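Local structure of uncharacterized protein (Thermus thermophilus HB8, 6SCE) at residues A[155-160]-A[167-172]; A[186-191]-A[222-227]; A[604-609]-A[621-626]. The protein probably acts as a DNA nuclease of type III CRISPR defence, switched on by a bound cyclic oligoadenylate. One frame throughout, in Å; residues are numbered along the deposited sequence.

Overall arrangement
Interactions 1 and 2 belong to one mixed sheet of six strands. Interaction 1 is the hairpin at one edge of that sheet, and interaction 2 pairs two strands further in. Their centres lie about 13 Å apart, and their nearest atoms are about 5 Å apart without touching. Interaction 2 also reaches the bound oligoadenylate through Q222 and L223, whereas the nearest atom of interaction 1 is about 13 Å from it. Interaction 3 is in another sheet near the C-terminal end of the chain. Its centre is about 37 Å from that of interaction 2, on the opposite side of the chain's centre, and its nearest atom is about 16 Å from the nucleic acid.

Interaction 1. Residues A[155-160]-A[167-172]; sequences WERVSP and GAQAAR
A168 meets P160 beside the loop of a short antiparallel beta hairpin. CB of A168 lies 4.1 Å from CB of P160. CG of P160 rests against O of A168. Q169 passes R157 obliquely, and its CB lies over one face of the R157 guanidinium. Its amide plane is turned 82° from that group. R157 bends at chi2 and chi3, which folds its end back over Q169. Both polar ends find their main partners outside the hairpin: NH1 of R157 forms a salt bridge with E141, and OE1 of Q169 accepts from N of L140. A170 puts its CB against CA of P160 at 3.7 Å. O of A170 accepts from N of V158 at 3.0 Å. A water bridges the strands here, accepting from N of A170 and NE of R157 and donating to O of V158. A171 turns its CB to CE3 of W155, 3.9 Å away. R172 closes the ladder with two backbone bonds: N of R172 to O of E156 (2.8 Å) and N of E156 to O of R172 (2.9 Å). The R172 side chain bends at chi3 (75°), and its NH2 forms a salt bridge with OE1 of E156 at 3.2 Å. The donor comes from above the carboxylate plane, 69° out of it. CB of R172 also packs on CG1 of V158. Strand 156-158 is the outermost of its sheet in this chain. Helix 140-148 packs on W155, R157 and A171, while V158 and A170 touch V180 of strand 179-184.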
loop_
_atom_site.group_PDB
_atom_site.type_symbol
_atom_site.label_atom_id
_atom_site.label_comp_id
_atom_site.label_asym_id
_atom_site.label_seq_id
_atom_site.Cartn_x
_atom_site.Cartn_y
_atom_site.Cartn_z
ATOM N N TRP A 155 6.220 6.760 -26.603
ATOM C CA TRP A 155 6.458 8.010 -25.944
ATOM C C TRP A 155 7.282 8.920 -26.801
ATOM O O TRP A 155 7.962 8.465 -27.708
ATOM C CB TRP A 155 7.139 7.755 -24.602
ATOM C CG TRP A 155 8.409 7.010 -24.757
ATOM C CD1 TRP A 155 8.563 5.665 -24.918
ATOM C CD2 TRP A 155 9.695 7.571 -24.802
ATOM N NE1 TRP A 155 9.873 5.350 -25.032
ATOM C CE2 TRP A 155 10.603 6.505 -24.984
ATOM C CE3 TRP A 155 10.179 8.861 -24.707
ATOM C CZ2 TRP A 155 11.957 6.695 -25.066
ATOM C CZ3 TRP A 155 11.538 9.052 -24.772
ATOM C CH2 TRP A 155 12.413 7.975 -24.957
ATOM N N GLU A 156 7.202 10.205 -26.502
ATOM C CA GLU A 156 8.025 11.214 -27.150
ATOM C C GLU A 156 8.387 12.300 -26.170
ATOM O O GLU A 156 7.571 12.678 -25.294
ATOM C CB GLU A 156 7.284 11.802 -28.343
ATOM C CG GLU A 156 5.950 12.412 -27.990
ATOM C CD GLU A 156 5.196 12.851 -29.218
ATOM O OE1 GLU A 156 4.848 14.055 -29.287
ATOM O OE2 GLU A 156 4.995 11.992 -30.110
ATOM N N ARG A 157 9.604 12.813 -26.315
ATOM C CA ARG A 157 10.118 13.811 -25.408
ATOM C C ARG A 157 9.402 15.137 -25.601
ATOM O O ARG A 157 9.132 15.549 -26.729
ATOM C CB ARG A 157 11.620 14.003 -25.576
ATOM C CG ARG A 157 12.480 12.787 -25.171
ATOM C CD ARG A 157 12.582 12.684 -23.660
ATOM N NE ARG A 157 13.235 13.857 -23.106
ATOM C CZ ARG A 157 14.546 14.017 -22.996
ATOM N NH1 ARG A 157 15.386 13.052 -23.372
ATOM N NH2 ARG A 157 15.023 15.150 -22.507
ATOM N N VAL A 158 9.111 15.802 -24.496
ATOM C CA VAL A 158 8.438 17.097 -24.541
ATOM C C VAL A 158 9.058 17.949 -23.497
ATOM O O VAL A 158 9.736 17.456 -22.579
ATOM C CB VAL A 158 6.918 17.008 -24.289
ATOM C CG1 VAL A 158 6.229 16.296 -25.423
ATOM C CG2 VAL A 158 6.619 16.351 -22.939
ATOM N N SER A 159 8.816 19.243 -23.607
ATOM C CA SER A 159 9.292 20.154 -22.620
ATOM C C SER A 159 8.649 19.790 -21.269
ATOM O O SER A 159 7.458 19.512 -21.225
ATOM C CB SER A 159 8.903 21.592 -23.013
ATOM O OG SER A 159 9.207 22.408 -21.927
ATOM N N PRO A 160 9.416 19.803 -20.169
ATOM C CA PRO A 160 8.766 19.423 -18.900
ATOM C C PRO A 160 7.882 20.526 -18.320
ATOM O O PRO A 160 8.053 21.695 -18.669
ATOM C CB PRO A 160 9.957 19.162 -17.975
ATOM C CG PRO A 160 10.999 20.090 -18.495
ATOM C CD PRO A 160 10.863 19.971 -19.987
ATOM N N GLY A 167 16.174 20.813 -14.738
ATOM C CA GLY A 167 16.826 19.541 -14.940
ATOM C C GLY A 167 15.877 18.396 -15.215
ATOM O O GLY A 167 16.315 17.360 -15.675
ATOM N N ALA A 168 14.576 18.591 -14.988
ATOM C CA ALA A 168 13.602 17.554 -15.285
ATOM C C ALA A 168 13.563 17.226 -16.763
ATOM O O ALA A 168 13.753 18.091 -17.613
ATOM C CB ALA A 168 12.215 17.961 -14.814
ATOM N N GLN A 169 13.296 15.969 -17.063
ATOM C CA GLN A 169 13.052 15.523 -18.423
ATOM C C GLN A 169 11.630 14.954 -18.470
ATOM O O GLN A 169 11.146 14.347 -17.489
ATOM C CB GLN A 169 14.019 14.397 -18.810
ATOM C CG GLN A 169 15.539 14.671 -18.735
ATOM C CD GLN A 169 16.328 13.340 -18.781
ATOM O OE1 GLN A 169 16.321 12.531 -17.795
ATOM N NE2 GLN A 169 16.983 13.075 -19.934
ATOM N N ALA A 170 10.967 15.070 -19.610
ATOM C CA ALA A 170 9.575 14.635 -19.701
ATOM C C ALA A 170 9.243 13.961 -21.009
ATOM O O ALA A 170 9.886 14.184 -22.045
ATOM C CB ALA A 170 8.639 15.801 -19.450
ATOM N N ALA A 171 8.238 13.106 -20.953
ATOM C CA ALA A 171 7.741 12.420 -22.137
ATOM C C ALA A 171 6.228 12.413 -22.143
ATOM O O ALA A 171 5.595 12.194 -21.121
ATOM C CB ALA A 171 8.230 11.002 -22.164
ATOM N N ARG A 172 5.652 12.628 -23.311
ATOM C CA ARG A 172 4.253 12.430 -23.524
ATOM C C ARG A 172 4.051 11.024 -24.054
ATOM O O ARG A 172 4.854 10.522 -24.819
ATOM C CB ARG A 172 3.752 13.469 -24.519
ATOM C CG ARG A 172 2.274 13.471 -24.687
ATOM C CD ARG A 172 1.844 14.630 -25.577
ATOM N NE ARG A 172 2.143 14.353 -26.970
ATOM C CZ ARG A 172 1.353 13.652 -27.788
ATOM N NH1 ARG A 172 0.196 13.142 -27.357
ATOM N NH2 ARG A 172 1.723 13.458 -29.051
HETATM O O HOH W 1 12.159 16.480 -21.846
#

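Interaction 2. Residues A[186-191]-A[222-227]. With nucleotides of chain B.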
loop_
_atom_site.group_PDB
_atom_site.type_symbol
_atom_site.label_atom_id
_atom_site.label_comp_id
_atom_site.label_asym_id
_atom_site.label_seq_id
_atom_site.Cartn_x
_atom_site.Cartn_y
_atom_site.Cartn_z
ATOM N N GLY A 186 16.313 11.358 -11.035
ATOM C CA GLY A 186 16.244 9.913 -10.873
ATOM C C GLY A 186 14.926 9.317 -10.437
ATOM O O GLY A 186 14.864 8.104 -10.256
ATOM N N LEU A 187 13.883 10.133 -10.268
ATOM C CA LEU A 187 12.598 9.642 -9.816
ATOM C C LEU A 187 11.480 9.961 -10.799
ATOM O O LEU A 187 11.547 10.989 -11.515
ATOM C CB LEU A 187 12.266 10.216 -8.441
ATOM C CG LEU A 187 13.173 9.844 -7.267
ATOM C CD1 LEU A 187 12.672 10.613 -6.054
ATOM C CD2 LEU A 187 13.147 8.348 -7.061
ATOM N N PRO A 188 10.483 9.053 -10.897
ATOM C CA PRO A 188 9.378 9.212 -11.818
ATOM C C PRO A 188 8.183 9.903 -11.193
ATOM O O PRO A 188 7.853 9.658 -10.029
ATOM C CB PRO A 188 9.018 7.765 -12.159
ATOM C CG PRO A 188 9.294 7.047 -10.881
ATOM C CD PRO A 188 10.390 7.763 -10.179
ATOM N N TYR A 189 7.506 10.685 -12.029
ATOM C CA TYR A 189 6.310 11.450 -11.676
ATOM C C TYR A 189 5.340 11.350 -12.842
ATOM O O TYR A 189 5.757 11.356 -13.996
ATOM C CB TYR A 189 6.659 12.921 -11.430
ATOM C CG TYR A 189 7.683 13.126 -10.345
ATOM C CD1 TYR A 189 9.039 12.996 -10.615
ATOM C CD2 TYR A 189 7.302 13.438 -9.054
ATOM C CE1 TYR A 189 9.990 13.162 -9.631
ATOM C CE2 TYR A 189 8.248 13.627 -8.053
ATOM C CZ TYR A 189 9.592 13.481 -8.345
ATOM O OH TYR A 189 10.526 13.633 -7.348
ATOM N N TRP A 190 4.057 11.216 -12.540
ATOM C CA TRP A 190 2.992 11.185 -13.548
ATOM C C TRP A 190 2.183 12.460 -13.243
ATOM O O TRP A 190 1.602 12.601 -12.181
ATOM C CB TRP A 190 2.173 9.930 -13.386
ATOM C CG TRP A 190 1.076 9.685 -14.391
ATOM C CD1 TRP A 190 -0.215 9.367 -14.112
ATOM C CD2 TRP A 190 1.177 9.726 -15.819
ATOM N NE1 TRP A 190 -0.942 9.203 -15.275
ATOM C CE2 TRP A 190 -0.108 9.425 -16.339
ATOM C CE3 TRP A 190 2.217 9.994 -16.703
ATOM C CZ2 TRP A 190 -0.374 9.381 -17.706
ATOM C CZ3 TRP A 190 1.957 9.954 -18.079
ATOM C CH2 TRP A 190 0.675 9.633 -18.561
ATOM N N TYR A 191 2.260 13.402 -14.162
ATOM C CA TYR A 191 1.818 14.776 -13.921
ATOM C C TYR A 191 0.607 15.080 -14.795
ATOM O O TYR A 191 0.643 14.941 -16.008
ATOM C CB TYR A 191 2.970 15.711 -14.217
ATOM C CG TYR A 191 2.725 17.178 -13.959
ATOM C CD1 TYR A 191 2.187 18.000 -14.949
ATOM C CD2 TYR A 191 3.072 17.757 -12.758
ATOM C CE1 TYR A 191 1.990 19.364 -14.734
ATOM C CE2 TYR A 191 2.857 19.118 -12.536
ATOM C CZ TYR A 191 2.343 19.907 -13.540
ATOM O OH TYR A 191 2.151 21.246 -13.287
ATOM N N GLN A 222 5.749 1.792 -7.683
ATOM C CA GLN A 222 5.315 2.077 -6.332
ATOM C C GLN A 222 5.619 3.484 -5.888
ATOM O O GLN A 222 4.840 4.056 -5.124
ATOM C CB GLN A 222 5.976 1.055 -5.419
ATOM C CG GLN A 222 5.656 1.127 -3.972
ATOM C CD GLN A 222 6.245 -0.049 -3.175
ATOM O OE1 GLN A 222 6.936 -0.943 -3.701
ATOM N NE2 GLN A 222 5.904 -0.075 -1.919
ATOM N N LEU A 223 6.727 4.062 -6.313
ATOM C CA LEU A 223 6.999 5.404 -5.801
ATOM C C LEU A 223 6.757 6.505 -6.810
ATOM O O LEU A 223 7.119 7.649 -6.568
ATOM C CB LEU A 223 8.350 5.503 -5.091
ATOM C CG LEU A 223 9.622 5.144 -5.795
ATOM C CD1 LEU A 223 9.767 6.016 -7.018
ATOM C CD2 LEU A 223 10.798 5.327 -4.835
ATOM N N CYS A 224 6.137 6.170 -7.935
ATOM C CA CYS A 224 5.781 7.169 -8.924
ATOM C C CYS A 224 4.688 8.071 -8.325
ATOM O O CYS A 224 3.597 7.617 -8.015
ATOM C CB CYS A 224 5.275 6.514 -10.183
ATOM S SG CYS A 224 4.889 7.696 -11.520
ATOM N N LEU A 225 4.995 9.344 -8.149
ATOM C CA LEU A 225 4.063 10.251 -7.510
ATOM C C LEU A 225 3.037 10.781 -8.534
ATOM O O LEU A 225 3.435 11.339 -9.544
ATOM C CB LEU A 225 4.863 11.420 -6.934
ATOM C CG LEU A 225 4.087 12.380 -6.047
ATOM C CD1 LEU A 225 3.524 11.688 -4.824
ATOM C CD2 LEU A 225 5.028 13.502 -5.646
ATOM N N PRO A 226 1.727 10.613 -8.277
ATOM C CA PRO A 226 0.733 11.244 -9.143
ATOM C C PRO A 226 0.582 12.697 -8.717
ATOM O O PRO A 226 0.070 12.983 -7.618
ATOM C CB PRO A 226 -0.551 10.454 -8.851
ATOM C CG PRO A 226 -0.167 9.367 -7.870
ATOM C CD PRO A 226 1.079 9.861 -7.204
ATOM N N VAL A 227 1.029 13.594 -9.565
ATOM C CA VAL A 227 1.042 15.017 -9.235
ATOM C C VAL A 227 -0.106 15.659 -9.990
ATOM O O VAL A 227 -0.164 15.531 -11.210
ATOM C CB VAL A 227 2.353 15.679 -9.639
ATOM C CG1 VAL A 227 2.321 17.166 -9.265
ATOM C CG2 VAL A 227 3.548 14.996 -8.985
ATOM P P A B 1 8.098 -4.619 1.903
ATOM O OP1 A B 1 8.858 -5.350 2.966
ATOM O OP2 A B 1 8.076 -3.107 1.991
ATOM O "O5'" A B 1 8.705 -5.094 0.506
ATOM C "C5'" A B 1 8.605 -4.288 -0.665
ATOM C "C4'" A B 1 8.603 -5.203 -1.866
ATOM O "O4'" A B 1 7.328 -5.893 -1.942
ATOM C "C3'" A B 1 8.795 -4.465 -3.195
ATOM O "O3'" A B 1 10.166 -4.607 -3.587
ATOM C "C2'" A B 1 7.797 -5.171 -4.124
ATOM O "O2'" A B 1 8.379 -6.297 -4.745
ATOM C "C1'" A B 1 6.692 -5.590 -3.163
ATOM N N9 A B 1 5.679 -4.564 -2.908
ATOM C C8 A B 1 5.193 -4.196 -1.684
ATOM N N7 A B 1 4.284 -3.260 -1.773
ATOM C C5 A B 1 4.151 -3.017 -3.130
ATOM C C6 A B 1 3.339 -2.127 -3.860
ATOM N N6 A B 1 2.486 -1.282 -3.287
ATOM N N1 A B 1 3.451 -2.140 -5.210
ATOM C C2 A B 1 4.329 -2.990 -5.765
ATOM N N3 A B 1 5.152 -3.857 -5.176
ATOM C C4 A B 1 5.013 -3.819 -3.841
ATOM P P A B 2 10.756 -3.807 -4.854
ATOM O OP1 A B 2 9.765 -3.620 -5.959
ATOM O OP2 A B 2 12.108 -4.426 -5.092
ATOM O "O5'" A B 2 11.002 -2.363 -4.201
ATOM C "C5'" A B 2 12.097 -2.208 -3.267
ATOM C "C4'" A B 2 12.175 -0.769 -2.825
ATOM O "O4'" A B 2 12.555 0.044 -3.968
ATOM C "C3'" A B 2 10.889 -0.168 -2.273
ATOM O "O3'" A B 2 11.147 0.657 -1.139
ATOM C "C2'" A B 2 10.390 0.701 -3.425
ATOM O "O2'" A B 2 9.643 1.811 -2.977
ATOM C "C1'" A B 2 11.705 1.158 -4.041
ATOM N N9 A B 2 11.611 1.622 -5.412
ATOM C C8 A B 2 10.618 1.351 -6.325
ATOM N N7 A B 2 10.796 1.978 -7.460
ATOM C C5 A B 2 11.956 2.717 -7.282
ATOM C C6 A B 2 12.659 3.603 -8.121
ATOM N N6 A B 2 12.238 3.969 -9.330
ATOM N N1 A B 2 13.807 4.134 -7.637
ATOM C C2 A B 2 14.165 3.839 -6.380
ATOM N N3 A B 2 13.579 3.032 -5.495
ATOM C C4 A B 2 12.462 2.504 -6.016
HETATM O O HOH W 2 8.622 9.814 -7.421
#
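A right-handed beta-alpha-beta unit brings strands 187-192 and 225-229 side by side, with Y189 paired to L225, W190 to P226 and Y191 to V227. Helix 206-220 makes the crossover. N of W190 donates to O of L225 at 3.1 Å, and O of W190 accepts from N of V227 at 2.9 Å. The bond from N of L225 to O of P188 is weak, but a water also donates to O of P188 and to O of L223. On one face, CD2 of Y191 touches CG1 of V227 at 3.6 Å. CG2 of V227 also comes to the edge of the Y189 ring, and CB of L225 touches CD2 of that ring. On the other face, SG of C224 lies 4.0 Å from CB of W190, whose ring stacks on F212. Before strand 225-229, CD1 of L223 packs on CD of P188 at 3.7 Å. CD2 of L223 stands over the base of A2 of chain B, 3.5 Å from its C4. The extended side chain of Q222, with CG anti to the backbone N (chi1 -179°), lays its amide flat over the base of A1 of chain B, with OE1 3.5 Å from C4. With an alanine here, that face of the A1 base of chain B would probably lose its amide cover. These are van der Waals contacts on flat base faces, consistent with this unit taking part in holding the oligoadenylate.

Interaction 3. Residues A[604-609]-A[621-626]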
loop_
_atom_site.group_PDB
_atom_site.type_symbol
_atom_site.label_atom_id
_atom_site.label_comp_id
_atom_site.label_asym_id
_atom_site.label_seq_id
_atom_site.Cartn_x
_atom_site.Cartn_y
_atom_site.Cartn_z
ATOM N N VAL A 604 -13.215 -9.790 -6.733
ATOM C CA VAL A 604 -13.763 -11.137 -6.914
ATOM C C VAL A 604 -15.255 -10.946 -7.231
ATOM O O VAL A 604 -15.938 -10.165 -6.570
ATOM C CB VAL A 604 -13.583 -11.998 -5.639
ATOM C CG1 VAL A 604 -14.280 -13.351 -5.761
ATOM C CG2 VAL A 604 -12.108 -12.197 -5.331
ATOM N N TYR A 605 -15.735 -11.624 -8.270
ATOM C CA TYR A 605 -17.099 -11.446 -8.758
ATOM C C TYR A 605 -17.939 -12.676 -8.448
ATOM O O TYR A 605 -17.546 -13.800 -8.780
ATOM C CB TYR A 605 -17.085 -11.210 -10.258
ATOM C CG TYR A 605 -16.533 -9.861 -10.618
ATOM C CD1 TYR A 605 -15.169 -9.674 -10.816
ATOM C CD2 TYR A 605 -17.368 -8.771 -10.737
ATOM C CE1 TYR A 605 -14.668 -8.426 -11.148
ATOM C CE2 TYR A 605 -16.879 -7.527 -11.066
ATOM C CZ TYR A 605 -15.528 -7.357 -11.267
ATOM O OH TYR A 605 -15.066 -6.105 -11.592
HETATM N N MSE A 606 -19.086 -12.458 -7.809
HETATM C CA MSE A 606 -19.994 -13.554 -7.460
HETATM C C MSE A 606 -21.418 -13.194 -7.769
HETATM O O MSE A 606 -21.760 -12.016 -7.979
HETATM C CB MSE A 606 -19.892 -13.874 -5.973
HETATM C CG MSE A 606 -18.482 -14.297 -5.588
HETATM SE SE MSE A 606 -18.486 -14.878 -3.732
HETATM C CE MSE A 606 -19.008 -16.783 -3.958
ATOM N N ALA A 607 -22.280 -14.210 -7.795
ATOM C CA ALA A 607 -23.688 -13.985 -8.089
ATOM C C ALA A 607 -24.602 -15.043 -7.469
ATOM O O ALA A 607 -24.240 -16.217 -7.361
ATOM C CB ALA A 607 -23.902 -13.907 -9.592
ATOM N N LEU A 608 -25.782 -14.597 -7.049
ATOM C CA LEU A 608 -26.803 -15.491 -6.512
ATOM C C LEU A 608 -27.295 -16.416 -7.629
ATOM O O LEU A 608 -27.377 -17.636 -7.439
ATOM C CB LEU A 608 -27.952 -14.708 -5.871
ATOM C CG LEU A 608 -27.753 -14.345 -4.397
ATOM C CD1 LEU A 608 -26.482 -13.533 -4.188
ATOM C CD2 LEU A 608 -28.952 -13.579 -3.854
ATOM N N GLU A 609 -27.587 -15.833 -8.791
ATOM C CA GLU A 609 -27.875 -16.606 -10.003
ATOM C C GLU A 609 -27.103 -16.067 -11.199
ATOM O O GLU A 609 -26.818 -14.870 -11.279
ATOM C CB GLU A 609 -29.373 -16.574 -10.327
ATOM C CG GLU A 609 -30.284 -17.194 -9.279
ATOM C CD GLU A 609 -30.060 -18.684 -9.075
ATOM O OE1 GLU A 609 -29.436 -19.344 -9.941
ATOM O OE2 GLU A 609 -30.511 -19.202 -8.031
ATOM N N GLU A 621 -22.849 -20.602 -2.302
ATOM C CA GLU A 621 -22.331 -21.986 -2.327
ATOM C C GLU A 621 -20.831 -22.030 -2.559
ATOM O O GLU A 621 -20.131 -22.805 -1.918
ATOM C CB GLU A 621 -23.022 -22.841 -3.412
ATOM C CG GLU A 621 -24.442 -23.288 -3.083
ATOM C CD GLU A 621 -25.491 -22.202 -3.287
ATOM O OE1 GLU A 621 -25.175 -21.124 -3.842
ATOM O OE2 GLU A 621 -26.649 -22.434 -2.884
ATOM N N GLU A 622 -20.349 -21.202 -3.484
ATOM C CA GLU A 622 -18.939 -21.206 -3.862
ATOM C C GLU A 622 -18.092 -20.127 -3.173
ATOM O O GLU A 622 -17.072 -19.720 -3.731
ATOM C CB GLU A 622 -18.809 -21.067 -5.380
ATOM C CG GLU A 622 -19.373 -22.249 -6.146
ATOM C CD GLU A 622 -19.079 -22.165 -7.627
ATOM O OE1 GLU A 622 -19.443 -21.145 -8.251
ATOM O OE2 GLU A 622 -18.482 -23.119 -8.170
ATOM N N LEU A 623 -18.491 -19.679 -1.978
ATOM C CA LEU A 623 -17.686 -18.722 -1.209
ATOM C C LEU A 623 -16.266 -19.228 -0.999
ATOM O O LEU A 623 -15.305 -18.569 -1.398
ATOM C CB LEU A 623 -18.313 -18.407 0.150
ATOM C CG LEU A 623 -19.102 -17.104 0.261
ATOM C CD1 LEU A 623 -19.614 -16.945 1.684
ATOM C CD2 LEU A 623 -18.261 -15.903 -0.150
ATOM N N GLU A 624 -16.133 -20.390 -0.368
ATOM C CA GLU A 624 -14.826 -21.008 -0.164
ATOM C C GLU A 624 -13.976 -20.968 -1.442
ATOM O O GLU A 624 -12.837 -20.500 -1.439
ATOM C CB GLU A 624 -15.008 -22.454 0.309
ATOM C CG GLU A 624 -13.716 -23.228 0.561
ATOM C CD GLU A 624 -13.079 -22.920 1.900
ATOM O OE1 GLU A 624 -13.201 -21.774 2.386
ATOM O OE2 GLU A 624 -12.448 -23.835 2.469
ATOM N N LYS A 625 -14.556 -21.458 -2.527
ATOM C CA LYS A 625 -13.901 -21.528 -3.830
ATOM C C LYS A 625 -13.476 -20.144 -4.327
ATOM O O LYS A 625 -12.363 -19.981 -4.833
ATOM C CB LYS A 625 -14.863 -22.175 -4.832
ATOM C CG LYS A 625 -14.249 -22.768 -6.081
ATOM C CD LYS A 625 -15.321 -23.547 -6.841
ATOM C CE LYS A 625 -14.763 -24.249 -8.066
ATOM N NZ LYS A 625 -14.392 -23.284 -9.138
ATOM N N ALA A 626 -14.360 -19.155 -4.176
ATOM C CA ALA A 626 -14.105 -17.786 -4.644
ATOM C C ALA A 626 -13.034 -17.062 -3.822
ATOM O O ALA A 626 -12.129 -16.453 -4.392
ATOM C CB ALA A 626 -15.389 -16.969 -4.650
#
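M606, a selenomethionine, is the bump that strand 603-607 pushes into the first turn of helix 623-627. The hollow is formed by CD2 of L623, CB of A626 and the backbone between E622 and L623. SE of M606 lies 3.7 Å from CD2 of L623, and the two side chains cross at about a right angle. CE of M606 reaches further in. It touches CB of A626 at 3.7 Å and rests 3.5 Å from both O of E622 and N of L623. The bend at chi3 (86°) turns the methyl into this notch. A smaller bump sits beside it: CG1 of V604 meets CB of A626 at 3.9 Å. The one methyl of A626 therefore lies against both V604 and M606. Between side chains the contact is entirely apolar, although CE of M606 also lies against polar backbone atoms. E622 is the N-cap residue; O of E622 accepts from N of A626 at 2.8 Å. Around the contact, M606 also packs on L586 of strand 584-592 and on Y617 of strand 617-618, which A626 touches too. L623 leans on L509 and H512 of helix 499-513, and L608 touches L501 of the same helix.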